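Local coordinates for protein prefoldin beta subunit 2 (Thermococcus sp., PDB 3AEI) that probably serves as the beta-type subunit of an archaeal prefoldin, a chaperone that captures unfolded proteins and hands them to a group II chaperonin, at residues A[65-68]-A[69-72]; A[56-59]-A[60-63]. All coordinates share one frame; numbering follows the deposited sequence.

How the contacts relate
From the N terminus the chain runs out along helix 2-37, crosses a small antiparallel hairpin of strands 46-50 and 53-57, and returns along helix 59-93, which packs against the first helix as a coiled coil. Contact 2 comes first, at the junction where strand 53-57 turns into helix 59-93, and contact 1 follows directly on the same helix. Neither closes a long loop: each joins neighbouring residues about one helical turn apart, and the two stand in series without nesting or crossing. Their centres are about 13 Å apart. Contact 2 ties the hairpin to the returning helix, whereas contact 1 bears on helix 2-37 and reaches a second subunit.

Contact 1 (A[65-68]-A[69-72]); sequences HIER and SRLV. With SO4 (sulfate ion), chain C.
The His65 imidazole has the Ser69 hydroxyl over one face, CE1 3.1 Å from OG, and a sulfate, probably from the crystallisation liquor, at its edge. Glu67 OE1 lies over one face of the Arg70 guanidinium, 4.0 Å above its plane and offset toward the rim. His65 ND1 donates to sulfate O2 at 2.8 Å, and more weakly to O3. In the modelled conformer, one of two, Arg68 NH1 makes a weak, doubtful bond to O3; its stronger partner is Glu64. Arg48 also bonds the sulfate through NH2.

With CG anti to the backbone N (chi1 170°), the ring swings beside the carbonyl carbon, its face to the Ser69 hydroxyl. Its NE2 bonds Asp52 of a second subunit. With an alanine in its place, that aspartate would probably lose the NE2 donor and the sulfate its ND1 bonds.

All this lies on helix 59-93 of the prefoldin coiled coil, where Ile66, branched and apolar, packs on Leu30 and Ile37 of helix 2-37. His65 O is gripped twice, by Ser69 N at 2.9 Å and by Ser69 OG at 3.0 Å, from opposite faces of its carbonyl plane; serine is short enough to fold back so.

Glu67 OE2 forms a salt bridge to Arg70 NH1 (3.1 Å), the carboxylate and guanidinium planes 74° apart. Arg70, long and bent at chi3, also holds Glu31 through NE.

Contact 2 (A[56-59]-A[60-63]); sequences EITK and DEAI
Thr58 and Glu61 form a capping box at the start of helix 59-93, where the hairpin strand 53-57 gives way to the returning arm of the prefoldin coiled coil. Two reciprocal side-chain-to-backbone hydrogen bonds define it. Thr58, the N-cap, offers OG1 to Glu61 N at 3.1 Å, satisfying an amide in the first turn that has no earlier helical carbonyl to bond. Its chi1 of 67° sets OG1 between the backbone N and the carbonyl carbon, where a short beta-branched hydroxyl can reach that amide. In return Glu61 OE1 accepts from Thr58 N at 2.9 Å, with a fairly straight N-H...O angle of 163°. The amide meets the oxygen on its anti side, 35° out of the carboxylate plane. Glutamate suits the place because its extended chain spans back to the N-cap, and its negative charge would probably be favoured by the positive end of the helix dipole. Its other oxygen, OE2, makes a salt bridge to Arg44 of a third subunit, so the cap is also part of the assembly.

Backbone bonds then start the helix: Ala62 N donates to Thr58 O at 2.9 Å, and Ile63 N to Lys59 O.

Apolar contacts flank the cap. Ile57 lays CD1 against Ala62, 3.8 Å from CB, and both residues pack on Ile46 of the partner strand; the small alanine lets the helix sit close to the hairpin. Lys59 and Ile63 run side by side in the same direction, and the aliphatic part of the extended lysine brings both its CG and its CE to 3.9 Å from Ile63 CD1.

Contact 1 (A[65-68]-A[69-72])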
loop_
_atom_site.group_PDB
_atom_site.type_symbol
_atom_site.label_atom_id
_atom_site.label_comp_id
_atom_site.label_asym_id
_atom_site.label_seq_id
_atom_site.Cartn_x
_atom_site.Cartn_y
_atom_site.Cartn_z
ATOM N N HIS A 65 20.618 8.545 0.386
ATOM C CA HIS A 65 19.441 7.920 0.934
ATOM C C HIS A 65 19.528 6.389 0.795
ATOM O O HIS A 65 19.207 5.650 1.736
ATOM C CB HIS A 65 18.199 8.446 0.227
ATOM C CG HIS A 65 16.962 7.683 0.557
ATOM N ND1 HIS A 65 16.447 7.606 1.837
ATOM C CD2 HIS A 65 16.144 6.944 -0.229
ATOM C CE1 HIS A 65 15.361 6.853 1.819
ATOM N NE2 HIS A 65 15.159 6.437 0.582
ATOM N N ILE A 66 19.966 5.918 -0.367
ATOM C CA ILE A 66 20.055 4.492 -0.589
ATOM C C ILE A 66 21.067 3.853 0.373
ATOM O O ILE A 66 20.777 2.843 1.021
ATOM C CB ILE A 66 20.442 4.198 -2.028
ATOM C CG1 ILE A 66 19.299 4.638 -2.976
ATOM C CG2 ILE A 66 20.698 2.673 -2.192
ATOM C CD1 ILE A 66 19.668 4.667 -4.431
ATOM N N GLU A 67 22.229 4.479 0.519
ATOM C CA GLU A 67 23.218 3.917 1.412
ATOM C C GLU A 67 22.789 3.921 2.876
ATOM O O GLU A 67 23.048 2.951 3.588
ATOM C CB GLU A 67 24.571 4.620 1.237
ATOM C CG GLU A 67 25.170 4.372 -0.142
ATOM C CD GLU A 67 25.478 2.897 -0.352
ATOM O OE1 GLU A 67 26.059 2.271 0.571
ATOM O OE2 GLU A 67 25.147 2.352 -1.429
ATOM N N ARG A 68 22.149 4.986 3.337
ATOM C CA ARG A 68 21.727 5.009 4.723
ATOM C C ARG A 68 20.620 3.991 4.939
ATOM O O ARG A 68 20.621 3.273 5.929
ATOM C CB ARG A 68 21.216 6.394 5.131
ATOM C CG ARG A 68 22.264 7.504 5.036
ATOM C CD ARG A 68 21.780 8.775 5.730
ATOM N NE ARG A 68 22.534 9.964 5.347
ATOM C CZ ARG A 68 22.152 10.818 4.401
ATOM N NH1 ARG A 68 21.020 10.623 3.731
ATOM N NH2 ARG A 68 22.897 11.878 4.128
ATOM N N SER A 69 19.682 3.932 3.999
ATOM C CA SER A 69 18.554 3.014 4.139
ATOM C C SER A 69 19.052 1.579 4.151
ATOM O O SER A 69 18.551 0.749 4.915
ATOM C CB SER A 69 17.549 3.230 2.976
ATOM O OG SER A 69 16.871 4.468 3.124
ATOM N N ARG A 70 20.033 1.273 3.308
ATOM C CA ARG A 70 20.557 -0.089 3.283
ATOM C C ARG A 70 21.156 -0.457 4.628
ATOM O O ARG A 70 21.027 -1.583 5.098
ATOM C CB ARG A 70 21.600 -0.260 2.185
ATOM C CG ARG A 70 20.995 -0.520 0.798
ATOM C CD ARG A 70 22.063 -0.547 -0.280
ATOM N NE ARG A 70 23.170 -1.426 0.074
ATOM C CZ ARG A 70 24.319 -1.479 -0.591
ATOM N NH1 ARG A 70 24.512 -0.701 -1.653
ATOM N NH2 ARG A 70 25.283 -2.303 -0.189
ATOM N N LEU A 71 21.810 0.503 5.270
ATOM C CA LEU A 71 22.402 0.233 6.577
ATOM C C LEU A 71 21.346 -0.097 7.615
ATOM O O LEU A 71 21.482 -1.047 8.386
ATOM C CB LEU A 71 23.212 1.452 7.008
ATOM C CG LEU A 71 24.182 1.321 8.168
ATOM C CD1 LEU A 71 24.998 0.034 8.041
ATOM C CD2 LEU A 71 25.062 2.551 8.166
ATOM N N VAL A 72 20.273 0.686 7.625
ATOM C CA VAL A 72 19.184 0.475 8.554
ATOM C C VAL A 72 18.552 -0.879 8.218
ATOM O O VAL A 72 18.298 -1.686 9.101
ATOM C CB VAL A 72 18.116 1.605 8.430
ATOM C CG1 VAL A 72 16.840 1.245 9.179
ATOM C CG2 VAL A 72 18.681 2.911 8.996
HETATM S S SO4 C . 17.552 8.997 4.856
HETATM O O1 SO4 C . 18.584 8.973 5.910
HETATM O O2 SO4 C . 17.187 7.617 4.492
HETATM O O3 SO4 C . 18.078 9.690 3.666
HETATM O O4 SO4 C . 16.361 9.707 5.360
#

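Contact 2 (A[56-59]-A[60-63])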
loop_
_atom_site.group_PDB
_atom_site.type_symbol
_atom_site.label_atom_id
_atom_site.label_comp_id
_atom_site.label_asym_id
_atom_site.label_seq_id
_atom_site.Cartn_x
_atom_site.Cartn_y
_atom_site.Cartn_z
ATOM N N GLU A 56 11.689 16.401 -5.748
ATOM C CA GLU A 56 12.851 16.152 -6.564
ATOM C C GLU A 56 14.128 16.208 -5.744
ATOM O O GLU A 56 14.292 17.099 -4.908
ATOM C CB GLU A 56 12.899 17.169 -7.688
ATOM C CG GLU A 56 13.967 16.847 -8.721
ATOM C CD GLU A 56 13.910 17.771 -9.929
ATOM O OE1 GLU A 56 13.293 18.838 -9.847
ATOM O OE2 GLU A 56 14.485 17.439 -10.973
ATOM N N ILE A 57 15.006 15.238 -5.981
ATOM C CA ILE A 57 16.271 15.198 -5.282
ATOM C C ILE A 57 17.385 14.971 -6.282
ATOM O O ILE A 57 17.132 14.581 -7.416
ATOM C CB ILE A 57 16.336 14.119 -4.181
ATOM C CG1 ILE A 57 16.148 12.720 -4.742
ATOM C CG2 ILE A 57 15.279 14.388 -3.123
ATOM C CD1 ILE A 57 16.474 11.655 -3.733
ATOM N N THR A 58 18.608 15.260 -5.870
ATOM C CA THR A 58 19.735 15.066 -6.774
ATOM C C THR A 58 20.265 13.638 -6.743
ATOM O O THR A 58 19.926 12.842 -5.871
ATOM C CB THR A 58 20.901 16.009 -6.386
ATOM O OG1 THR A 58 21.423 15.614 -5.103
ATOM C CG2 THR A 58 20.420 17.474 -6.321
ATOM N N LYS A 59 21.117 13.317 -7.715
ATOM C CA LYS A 59 21.751 12.007 -7.757
ATOM C C LYS A 59 22.502 11.751 -6.445
ATOM O O LYS A 59 22.384 10.694 -5.860
ATOM C CB LYS A 59 22.722 11.952 -8.951
ATOM C CG LYS A 59 23.615 10.739 -8.951
ATOM C CD LYS A 59 24.596 10.796 -10.123
ATOM C CE LYS A 59 25.615 9.659 -10.059
ATOM N NZ LYS A 59 26.642 9.722 -11.148
ATOM N N ASP A 60 23.286 12.716 -5.968
ATOM C CA ASP A 60 24.019 12.542 -4.720
ATOM C C ASP A 60 23.089 12.343 -3.524
ATOM O O ASP A 60 23.368 11.541 -2.640
ATOM C CB ASP A 60 24.946 13.747 -4.480
ATOM C CG ASP A 60 26.194 13.715 -5.363
ATOM O OD1 ASP A 60 27.060 14.603 -5.187
ATOM O OD2 ASP A 60 26.319 12.811 -6.222
ATOM N N GLU A 61 21.955 13.049 -3.502
ATOM C CA GLU A 61 21.040 12.879 -2.392
ATOM C C GLU A 61 20.431 11.484 -2.454
ATOM O O GLU A 61 20.233 10.839 -1.428
ATOM C CB GLU A 61 19.920 13.932 -2.462
ATOM C CG GLU A 61 20.426 15.365 -2.099
ATOM C CD GLU A 61 19.412 16.486 -2.358
ATOM O OE1 GLU A 61 18.500 16.326 -3.189
ATOM O OE2 GLU A 61 19.556 17.576 -1.734
ATOM N N ALA A 62 20.137 11.029 -3.667
ATOM C CA ALA A 62 19.529 9.703 -3.862
ATOM C C ALA A 62 20.487 8.612 -3.416
ATOM O O ALA A 62 20.100 7.696 -2.717
ATOM C CB ALA A 62 19.160 9.506 -5.335
ATOM N N ILE A 63 21.752 8.735 -3.797
ATOM C CA ILE A 63 22.724 7.738 -3.391
ATOM C C ILE A 63 22.859 7.744 -1.848
ATOM O O ILE A 63 22.918 6.686 -1.215
ATOM C CB ILE A 63 24.101 8.000 -4.099
ATOM C CG1 ILE A 63 23.944 7.767 -5.600
ATOM C CG2 ILE A 63 25.167 7.060 -3.524
ATOM C CD1 ILE A 63 25.131 8.255 -6.425
#